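PDB 4ZXH: Abbfa_003403 from Acinetobacter baumannii, which probably builds peptides as a four-domain nonribosomal peptide synthetase, with condensation, adenylation, phosphopantetheine-bearing carrier and thioesterase domains in one chain. Local coordinates for residues A[469-474]-A[859-864]; A[481-486]-A[681-686]; A[700-705]-A[718-723]. All blocks are in the same frame, centred on the assembly; numbering follows the deposited sequence.

Starting from the N terminus, the chain leaves helix 428-447 and enters the loop that holds 469-474. Contact 1 opens there and closes only at 859-864, which contains strand 861-863. Contacts 2 and 3 are nested inside this long loop. Contact 2 opens at 481-486, the start of helix 483-494, and closes at 681-686, just ahead of strand 687-690. Contact 3 follows in series and joins helices 699-709 and 718-725. The three do not touch; their centres lie 29 to 31 Å apart. Contact 1 ties a connecting loop to a curled antiparallel sheet, contact 2 a helix start to a loop, and contact 3 two helices beside the nine-stranded sheet of the adenylation region.

Contact 1: A[469-474]-A[859-864]; sequences EALRGK and GRLTHH
Leu471 and Leu861 turn their first torsions the same way: CG stands anti to the carbonyl carbon in each, with chi1 at -67° and -58°. This brings their forked ends together, although of the two leucines only Leu861 starts out toward the other segment. The two side chains cross obliquely. CD2 of Leu471 does most of the touching and sits 3.9 Å from CD1 of Leu861. The same methyl is also 3.9 Å from CG of Leu861, so it rests beside the branch point. The other branches meet more loosely, with Leu471 CD1 at 4.2 Å from Leu861 CD2. Leu471 CD2 also comes within 4.2 Å of the backbone O of Gly859.

Gly859 has a positive phi of 108°, which suits a residue without a side chain. It lies in the hairpin turn that joins strand 846-855 to the antiparallel strand 861-863.

Polar groups of both segments are paired away from the leucines. Arg472 NH1 forms a salt bridge with Glu469 OE1 at 3.5 Å. Thr862 OG1 and His864 NE2 share a hydrogen bond of 2.7 Å.

The backbone of 469-474 is bonded to the chain around strand 792-797, through Leu794, Thr792 and Asn791. Leu855 packs on Leu471, while Leu794 and Val796 pack on Leu861. The curled sheet fits the distorted beta-barrel part of an ANL-family adenylation domain, so the connecting loop is fastened to that part.

No hydrogen bond or salt bridge spans the two segments. The contact is apolar and small, with two buried leucines at its centre. Its chemistry implies adhesion by van der Waals packing, while the backbone bonds of 469-474 to the neighbouring strand give the loop its directional hold.

Contact 2: A[481-486]-A[681-686]; sequences HDLFAM and PLMYGG
The Tyr684 ring is met at its phenol end by the methyl of Met486, which arrives obliquely. Met486 CE is 4.0 Å from Tyr684 OH and 4.2 Å from Tyr684 CZ. The carboxylate of Asp482, the N-cap of helix 483-494, is a second flat group. Ala485 N gives its hydrogen to Asp482 OD1 at 3.1 Å, from above the carboxylate plane and 70° out of it. The Phe484 ring stacks with Phe618.

Met683 carries the rest of the contact. Leu483 CD1 lies 3.6 Å from both CG and SD of Met683, and the two side chains cross at about a right angle. Both methionines bend at chi3, and their methyls meet, Met486 CE to Met683 CE, at 4.1 Å. No hydrogen bond crosses, and the touches are mostly apolar.

Pro681 O shapes the loop by accepting from Tyr684 N and Gly686 N, which reach it from opposite faces of its plane.

Helix 641-655 lies against both segments: Ile645 touches Leu483, and Leu649 touches Tyr684. Trp552 of helix 543-553 also packs on Leu483. The contact joins the first turn of helix 483-494 to the link between helix 674-679 and strand 687-690, an inner strand of the nine-stranded sheet.

Contact 3: A[700-705]-A[718-723]; sequences IQLVDY and PATWKM
Leu702 reaches from helix 699-709 to two residues of helix 718-725. Its CD2 methyl does the touching on both. Met723 CE lies 4.1 Å from Leu702 CD2. Thr720 CG2 lies 4.2 Å from the same methyl. Thr720 and Met723 are three residues apart, so they sit about one turn from each other and receive the leucine tip together. The Leu702 and Met723 side chains cross at about a right angle.

Torsions explain the reach. Leu702 points toward the other helix with CG anti to its backbone nitrogen, chi1 -176°. Met723 is extended as far as SD, and the chain then bends at chi3, 75°, and sets the methyl against the leucine. Thr720 uses its methyl branch here.

Regular helix bonds fix the backbones that carry these groups. Met723 N bonds to Ala719 O at 3.0 Å. No polar bond joins the two segments, and the packing is light.

Leu664 and Leu724 also touch Leu702, and Ile666 touches Thr720. Trp721 turns to strand 735-740, where its NE1 bonds to Leu738 O.

The two helices follow each other in the chain, with strand 713-716 between them. Helix 699-709 leads from strand 687-690 into strand 713-716, and helix 718-725 leads on to strand 735-740. All three strands run parallel in the nine-stranded sheet, and strand 662-665 lies between the first two. The contact packs the consecutive beta-alpha-beta connections against each other.

Contact 1: A[469-474]-A[859-864]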
loop_
_atom_site.group_PDB
_atom_site.type_symbol
_atom_site.label_atom_id
_atom_site.label_comp_id
_atom_site.label_asym_id
_atom_site.label_seq_id
_atom_site.Cartn_x
_atom_site.Cartn_y
_atom_site.Cartn_z
ATOM N N GLU A 469 1.281 33.184 9.280
ATOM C CA GLU A 469 2.158 34.103 9.997
ATOM C C GLU A 469 3.339 33.340 10.631
ATOM O O GLU A 469 4.401 33.910 10.888
ATOM C CB GLU A 469 1.377 34.907 11.043
ATOM C CG GLU A 469 2.176 36.053 11.667
ATOM C CD GLU A 469 2.842 36.962 10.624
ATOM O OE1 GLU A 469 2.135 37.424 9.699
ATOM O OE2 GLU A 469 4.080 37.186 10.713
ATOM N N ALA A 470 3.161 32.046 10.855
ATOM C CA ALA A 470 4.239 31.213 11.377
ATOM C C ALA A 470 5.433 31.192 10.428
ATOM O O ALA A 470 6.581 31.138 10.872
ATOM C CB ALA A 470 3.747 29.795 11.632
ATOM N N LEU A 471 5.152 31.260 9.127
ATOM C CA LEU A 471 6.177 31.165 8.084
ATOM C C LEU A 471 7.073 32.403 7.956
ATOM O O LEU A 471 8.070 32.388 7.222
ATOM C CB LEU A 471 5.513 30.875 6.739
ATOM C CG LEU A 471 4.900 29.477 6.742
ATOM C CD1 LEU A 471 4.345 29.097 5.381
ATOM C CD2 LEU A 471 5.940 28.491 7.217
ATOM N N ARG A 472 6.712 33.471 8.660
ATOM C CA ARG A 472 7.553 34.659 8.738
ATOM C C ARG A 472 8.281 34.671 10.063
ATOM O O ARG A 472 7.648 34.661 11.125
ATOM C CB ARG A 472 6.732 35.940 8.586
ATOM C CG ARG A 472 7.476 37.185 9.051
ATOM C CD ARG A 472 6.705 38.459 8.777
ATOM N NE ARG A 472 6.619 38.727 7.345
ATOM C CZ ARG A 472 5.479 38.817 6.667
ATOM N NH1 ARG A 472 4.313 38.670 7.294
ATOM N NH2 ARG A 472 5.509 39.062 5.361
ATOM N N GLY A 473 9.609 34.699 9.998
ATOM C CA GLY A 473 10.424 34.688 11.196
ATOM C C GLY A 473 10.577 36.054 11.832
ATOM O O GLY A 473 10.559 37.080 11.140
ATOM N N LYS A 474 10.731 36.043 13.155
ATOM C CA LYS A 474 10.965 37.230 13.976
ATOM C C LYS A 474 11.880 38.260 13.300
ATOM O O LYS A 474 12.950 37.920 12.815
ATOM C CB LYS A 474 11.565 36.805 15.324
ATOM C CG LYS A 474 11.560 37.869 16.415
ATOM C CD LYS A 474 12.394 37.434 17.623
ATOM N N GLY A 859 -0.492 24.612 8.579
ATOM C CA GLY A 859 0.416 25.748 8.578
ATOM C C GLY A 859 1.859 25.269 8.659
ATOM O O GLY A 859 2.801 26.064 8.629
ATOM N N ARG A 860 2.021 23.956 8.777
ATOM C CA ARG A 860 3.328 23.327 8.829
ATOM C C ARG A 860 3.852 23.097 7.421
ATOM O O ARG A 860 3.075 23.012 6.472
ATOM C CB ARG A 860 3.263 21.987 9.566
ATOM C CG ARG A 860 2.980 22.074 11.056
ATOM C CD ARG A 860 3.005 20.689 11.684
ATOM N NE ARG A 860 2.175 19.739 10.945
ATOM C CZ ARG A 860 2.560 18.514 10.596
ATOM N NH1 ARG A 860 3.770 18.076 10.924
ATOM N NH2 ARG A 860 1.729 17.721 9.924
ATOM N N LEU A 861 5.170 22.994 7.292
ATOM C CA LEU A 861 5.783 22.609 6.031
ATOM C C LEU A 861 6.372 21.218 6.148
ATOM O O LEU A 861 7.157 20.958 7.049
ATOM C CB LEU A 861 6.886 23.588 5.641
ATOM C CG LEU A 861 6.494 25.047 5.495
ATOM C CD1 LEU A 861 7.723 25.809 5.069
ATOM C CD2 LEU A 861 5.385 25.174 4.468
ATOM N N THR A 862 6.017 20.319 5.243
ATOM C CA THR A 862 6.694 19.034 5.222
ATOM C C THR A 862 7.445 18.896 3.908
ATOM O O THR A 862 7.083 19.511 2.892
ATOM C CB THR A 862 5.725 17.838 5.438
ATOM O OG1 THR A 862 4.767 17.757 4.375
ATOM C CG2 THR A 862 4.995 17.996 6.750
ATOM N N HIS A 863 8.502 18.089 3.957
ATOM C CA HIS A 863 9.497 18.010 2.903
ATOM C C HIS A 863 9.323 16.711 2.138
ATOM O O HIS A 863 9.031 15.675 2.730
ATOM C CB HIS A 863 10.880 18.096 3.517
ATOM C CG HIS A 863 11.962 18.384 2.537
ATOM N ND1 HIS A 863 12.484 17.421 1.702
ATOM C CD2 HIS A 863 12.651 19.521 2.281
ATOM C CE1 HIS A 863 13.445 17.958 0.969
ATOM N NE2 HIS A 863 13.555 19.234 1.288
ATOM N N HIS A 864 9.476 16.770 0.821
ATOM C CA HIS A 864 9.188 15.631 -0.044
ATOM C C HIS A 864 10.203 15.645 -1.173
ATOM O O HIS A 864 9.950 15.156 -2.288
ATOM C CB HIS A 864 7.764 15.722 -0.574
ATOM C CG HIS A 864 6.723 15.774 0.507
ATOM N ND1 HIS A 864 6.031 14.657 0.933
ATOM C CD2 HIS A 864 6.276 16.806 1.266
ATOM C CE1 HIS A 864 5.190 15.004 1.892
ATOM N NE2 HIS A 864 5.319 16.301 2.113
#

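Contact 2: A[481-486]-A[681-686]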
loop_
_atom_site.group_PDB
_atom_site.type_symbol
_atom_site.label_atom_id
_atom_site.label_comp_id
_atom_site.label_asym_id
_atom_site.label_seq_id
_atom_site.Cartn_x
_atom_site.Cartn_y
_atom_site.Cartn_z
ATOM N N HIS A 481 24.907 42.830 13.975
ATOM C CA HIS A 481 25.827 42.533 15.067
ATOM C C HIS A 481 27.231 42.175 14.601
ATOM O O HIS A 481 27.475 41.923 13.417
ATOM C CB HIS A 481 25.280 41.394 15.914
ATOM C CG HIS A 481 24.274 41.828 16.928
ATOM N ND1 HIS A 481 23.097 42.458 16.585
ATOM C CD2 HIS A 481 24.247 41.685 18.274
ATOM C CE1 HIS A 481 22.397 42.705 17.678
ATOM N NE2 HIS A 481 23.074 42.247 18.716
ATOM N N ASP A 482 28.133 42.121 15.576
ATOM C CA ASP A 482 29.563 41.967 15.355
ATOM C C ASP A 482 30.067 40.673 15.985
ATOM O O ASP A 482 30.358 40.622 17.177
ATOM C CB ASP A 482 30.303 43.171 15.934
ATOM C CG ASP A 482 31.780 43.136 15.666
ATOM O OD1 ASP A 482 32.286 42.054 15.297
ATOM O OD2 ASP A 482 32.440 44.202 15.824
ATOM N N LEU A 483 30.199 39.639 15.163
ATOM C CA LEU A 483 30.648 38.344 15.638
ATOM C C LEU A 483 32.017 38.408 16.306
ATOM O O LEU A 483 32.218 37.803 17.356
ATOM C CB LEU A 483 30.672 37.347 14.487
ATOM C CG LEU A 483 31.214 35.958 14.805
ATOM C CD1 LEU A 483 30.467 35.352 15.973
ATOM C CD2 LEU A 483 31.065 35.075 13.585
ATOM N N PHE A 484 32.945 39.154 15.713
ATOM C CA PHE A 484 34.322 39.203 16.211
ATOM C C PHE A 484 34.384 39.786 17.615
ATOM O O PHE A 484 35.062 39.259 18.493
ATOM C CB PHE A 484 35.201 40.035 15.273
ATOM C CG PHE A 484 36.679 39.828 15.476
ATOM C CD1 PHE A 484 37.173 38.604 15.899
ATOM C CD2 PHE A 484 37.577 40.858 15.225
ATOM C CE1 PHE A 484 38.539 38.406 16.065
ATOM C CE2 PHE A 484 38.941 40.671 15.386
ATOM C CZ PHE A 484 39.423 39.442 15.805
ATOM N N ALA A 485 33.673 40.887 17.811
ATOM C CA ALA A 485 33.646 41.571 19.096
ATOM C C ALA A 485 33.129 40.643 20.190
ATOM O O ALA A 485 33.646 40.639 21.302
ATOM C CB ALA A 485 32.796 42.823 19.010
ATOM N N MET A 486 32.115 39.850 19.859
ATOM C CA MET A 486 31.553 38.887 20.791
ATOM C C MET A 486 32.593 37.868 21.250
ATOM O O MET A 486 32.667 37.536 22.435
ATOM C CB MET A 486 30.373 38.155 20.160
ATOM C CG MET A 486 29.160 39.014 19.874
ATOM S SD MET A 486 27.753 37.970 19.428
ATOM C CE MET A 486 27.415 37.201 21.011
ATOM N N PRO A 681 29.923 27.923 20.733
ATOM C CA PRO A 681 30.195 28.003 22.172
ATOM C C PRO A 681 31.223 29.085 22.463
ATOM O O PRO A 681 31.214 29.650 23.557
ATOM C CB PRO A 681 30.746 26.610 22.523
ATOM C CG PRO A 681 30.426 25.745 21.342
ATOM C CD PRO A 681 30.442 26.667 20.161
ATOM N N LEU A 682 32.093 29.373 21.494
ATOM C CA LEU A 682 33.110 30.402 21.689
ATOM C C LEU A 682 32.480 31.786 21.863
ATOM O O LEU A 682 33.019 32.630 22.566
ATOM C CB LEU A 682 34.082 30.423 20.528
ATOM C CG LEU A 682 34.890 29.160 20.301
ATOM C CD1 LEU A 682 35.753 29.352 19.066
ATOM C CD2 LEU A 682 35.745 28.842 21.513
ATOM N N MET A 683 31.335 32.016 21.226
ATOM C CA MET A 683 30.588 33.255 21.438
ATOM C C MET A 683 30.097 33.427 22.890
ATOM O O MET A 683 29.759 34.544 23.310
ATOM C CB MET A 683 29.388 33.326 20.482
ATOM C CG MET A 683 29.725 33.548 19.008
ATOM S SD MET A 683 28.371 33.101 17.876
ATOM C CE MET A 683 26.977 33.967 18.586
ATOM N N TYR A 684 30.051 32.345 23.664
ATOM C CA TYR A 684 29.430 32.447 24.983
ATOM C C TYR A 684 30.279 31.939 26.155
ATOM O O TYR A 684 29.852 32.023 27.313
ATOM C CB TYR A 684 28.068 31.734 24.950
ATOM C CG TYR A 684 27.110 32.433 24.013
ATOM C CD1 TYR A 684 26.493 33.624 24.391
ATOM C CD2 TYR A 684 26.859 31.941 22.733
ATOM C CE1 TYR A 684 25.636 34.301 23.545
ATOM C CE2 TYR A 684 25.989 32.615 21.868
ATOM C CZ TYR A 684 25.386 33.799 22.294
ATOM O OH TYR A 684 24.534 34.492 21.474
ATOM N N GLY A 685 31.481 31.442 25.863
ATOM C CA GLY A 685 32.426 31.081 26.907
ATOM C C GLY A 685 32.540 29.591 27.179
ATOM O O GLY A 685 33.280 29.160 28.076
ATOM N N GLY A 686 31.803 28.801 26.400
ATOM C CA GLY A 686 31.825 27.353 26.518
ATOM C C GLY A 686 33.012 26.684 25.840
ATOM O O GLY A 686 33.966 27.349 25.449
#

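Contact 3: A[700-705]-A[718-723]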
loop_
_atom_site.group_PDB
_atom_site.type_symbol
_atom_site.label_atom_id
_atom_site.label_comp_id
_atom_site.label_asym_id
_atom_site.label_seq_id
_atom_site.Cartn_x
_atom_site.Cartn_y
_atom_site.Cartn_z
ATOM N N ILE A 700 31.676 2.760 18.150
ATOM C CA ILE A 700 32.155 2.396 19.478
ATOM C C ILE A 700 33.168 3.418 19.974
ATOM O O ILE A 700 33.206 3.770 21.156
ATOM C CB ILE A 700 32.781 0.990 19.480
ATOM C CG1 ILE A 700 31.735 -0.040 19.036
ATOM C CG2 ILE A 700 33.336 0.652 20.861
ATOM C CD1 ILE A 700 32.265 -1.458 18.912
ATOM N N GLN A 701 33.980 3.917 19.059
ATOM C CA GLN A 701 34.957 4.915 19.431
ATOM C C GLN A 701 34.278 6.251 19.774
ATOM O O GLN A 701 34.779 7.004 20.616
ATOM C CB GLN A 701 35.973 5.084 18.312
ATOM C CG GLN A 701 37.378 5.371 18.808
ATOM C CD GLN A 701 38.406 5.132 17.731
ATOM O OE1 GLN A 701 38.175 4.338 16.811
ATOM N NE2 GLN A 701 39.540 5.830 17.817
ATOM N N LEU A 702 33.134 6.529 19.142
ATOM C CA LEU A 702 32.378 7.755 19.424
ATOM C C LEU A 702 31.548 7.622 20.699
ATOM O O LEU A 702 31.374 8.597 21.424
ATOM C CB LEU A 702 31.471 8.132 18.249
ATOM C CG LEU A 702 30.692 9.448 18.375
ATOM C CD1 LEU A 702 31.631 10.628 18.631
ATOM C CD2 LEU A 702 29.869 9.712 17.137
ATOM N N VAL A 703 31.038 6.426 20.977
ATOM C CA VAL A 703 30.372 6.180 22.253
ATOM C C VAL A 703 31.337 6.437 23.409
ATOM O O VAL A 703 30.953 7.005 24.430
ATOM C CB VAL A 703 29.827 4.745 22.360
ATOM C CG1 VAL A 703 29.312 4.482 23.761
ATOM C CG2 VAL A 703 28.711 4.519 21.354
ATOM N N ASP A 704 32.595 6.042 23.238
ATOM C CA ASP A 704 33.581 6.186 24.305
ATOM C C ASP A 704 34.012 7.636 24.487
ATOM O O ASP A 704 34.197 8.093 25.618
ATOM C CB ASP A 704 34.810 5.312 24.040
ATOM C CG ASP A 704 34.543 3.832 24.268
ATOM O OD1 ASP A 704 33.491 3.477 24.859
ATOM O OD2 ASP A 704 35.398 3.016 23.859
ATOM N N TYR A 705 34.177 8.353 23.379
ATOM C CA TYR A 705 34.589 9.749 23.451
ATOM C C TYR A 705 33.477 10.564 24.105
ATOM O O TYR A 705 33.749 11.545 24.796
ATOM C CB TYR A 705 34.919 10.308 22.060
ATOM C CG TYR A 705 35.753 11.582 22.079
ATOM C CD1 TYR A 705 37.118 11.550 21.799
ATOM C CD2 TYR A 705 35.177 12.814 22.395
ATOM C CE1 TYR A 705 37.885 12.712 21.820
ATOM C CE2 TYR A 705 35.935 13.979 22.427
ATOM C CZ TYR A 705 37.289 13.923 22.136
ATOM O OH TYR A 705 38.049 15.077 22.158
ATOM N N PRO A 718 21.742 12.320 9.993
ATOM C CA PRO A 718 21.146 11.015 10.329
ATOM C C PRO A 718 22.123 9.853 10.280
ATOM O O PRO A 718 22.121 9.030 11.191
ATOM C CB PRO A 718 20.070 10.854 9.267
ATOM C CG PRO A 718 19.562 12.291 9.085
ATOM C CD PRO A 718 20.802 13.171 9.230
ATOM N N ALA A 719 22.956 9.800 9.247
ATOM C CA ALA A 719 23.935 8.729 9.105
ATOM C C ALA A 719 24.734 8.518 10.379
ATOM O O ALA A 719 24.906 7.387 10.821
ATOM C CB ALA A 719 24.868 9.023 7.960
ATOM N N THR A 720 25.207 9.608 10.976
ATOM C CA THR A 720 25.968 9.519 12.215
ATOM C C THR A 720 25.077 9.043 13.361
ATOM O O THR A 720 25.483 8.190 14.154
ATOM C CB THR A 720 26.600 10.867 12.599
ATOM O OG1 THR A 720 27.220 11.465 11.454
ATOM C CG2 THR A 720 27.642 10.675 13.669
ATOM N N TRP A 721 23.863 9.583 13.451
ATOM C CA TRP A 721 22.952 9.192 14.534
ATOM C C TRP A 721 22.617 7.714 14.452
ATOM O O TRP A 721 22.600 7.029 15.477
ATOM C CB TRP A 721 21.666 10.016 14.518
ATOM C CG TRP A 721 21.851 11.450 14.929
ATOM C CD1 TRP A 721 21.692 12.552 14.140
ATOM C CD2 TRP A 721 22.235 11.940 16.224
ATOM N NE1 TRP A 721 21.952 13.700 14.861
ATOM C CE2 TRP A 721 22.295 13.352 16.146
ATOM C CE3 TRP A 721 22.546 11.325 17.443
ATOM C CZ2 TRP A 721 22.644 14.155 17.224
ATOM C CZ3 TRP A 721 22.889 12.118 18.515
ATOM C CH2 TRP A 721 22.933 13.520 18.404
ATOM N N LYS A 722 22.360 7.225 13.235
ATOM C CA LYS A 722 22.153 5.791 13.007
ATOM C C LYS A 722 23.369 5.015 13.494
ATOM O O LYS A 722 23.222 4.021 14.205
ATOM C CB LYS A 722 21.885 5.478 11.523
ATOM C CG LYS A 722 20.507 5.905 11.016
ATOM C CD LYS A 722 20.441 5.938 9.487
ATOM C CE LYS A 722 19.151 6.614 8.983
ATOM N NZ LYS A 722 19.200 6.891 7.505
ATOM N N MET A 723 24.566 5.479 13.130
ATOM C CA MET A 723 25.810 4.790 13.505
ATOM C C MET A 723 25.921 4.627 15.029
ATOM O O MET A 723 26.268 3.553 15.542
ATOM C CB MET A 723 27.030 5.542 12.964
ATOM C CG MET A 723 28.356 4.854 13.261
ATOM S SD MET A 723 29.814 5.788 12.738
ATOM C CE MET A 723 29.878 7.061 13.995
#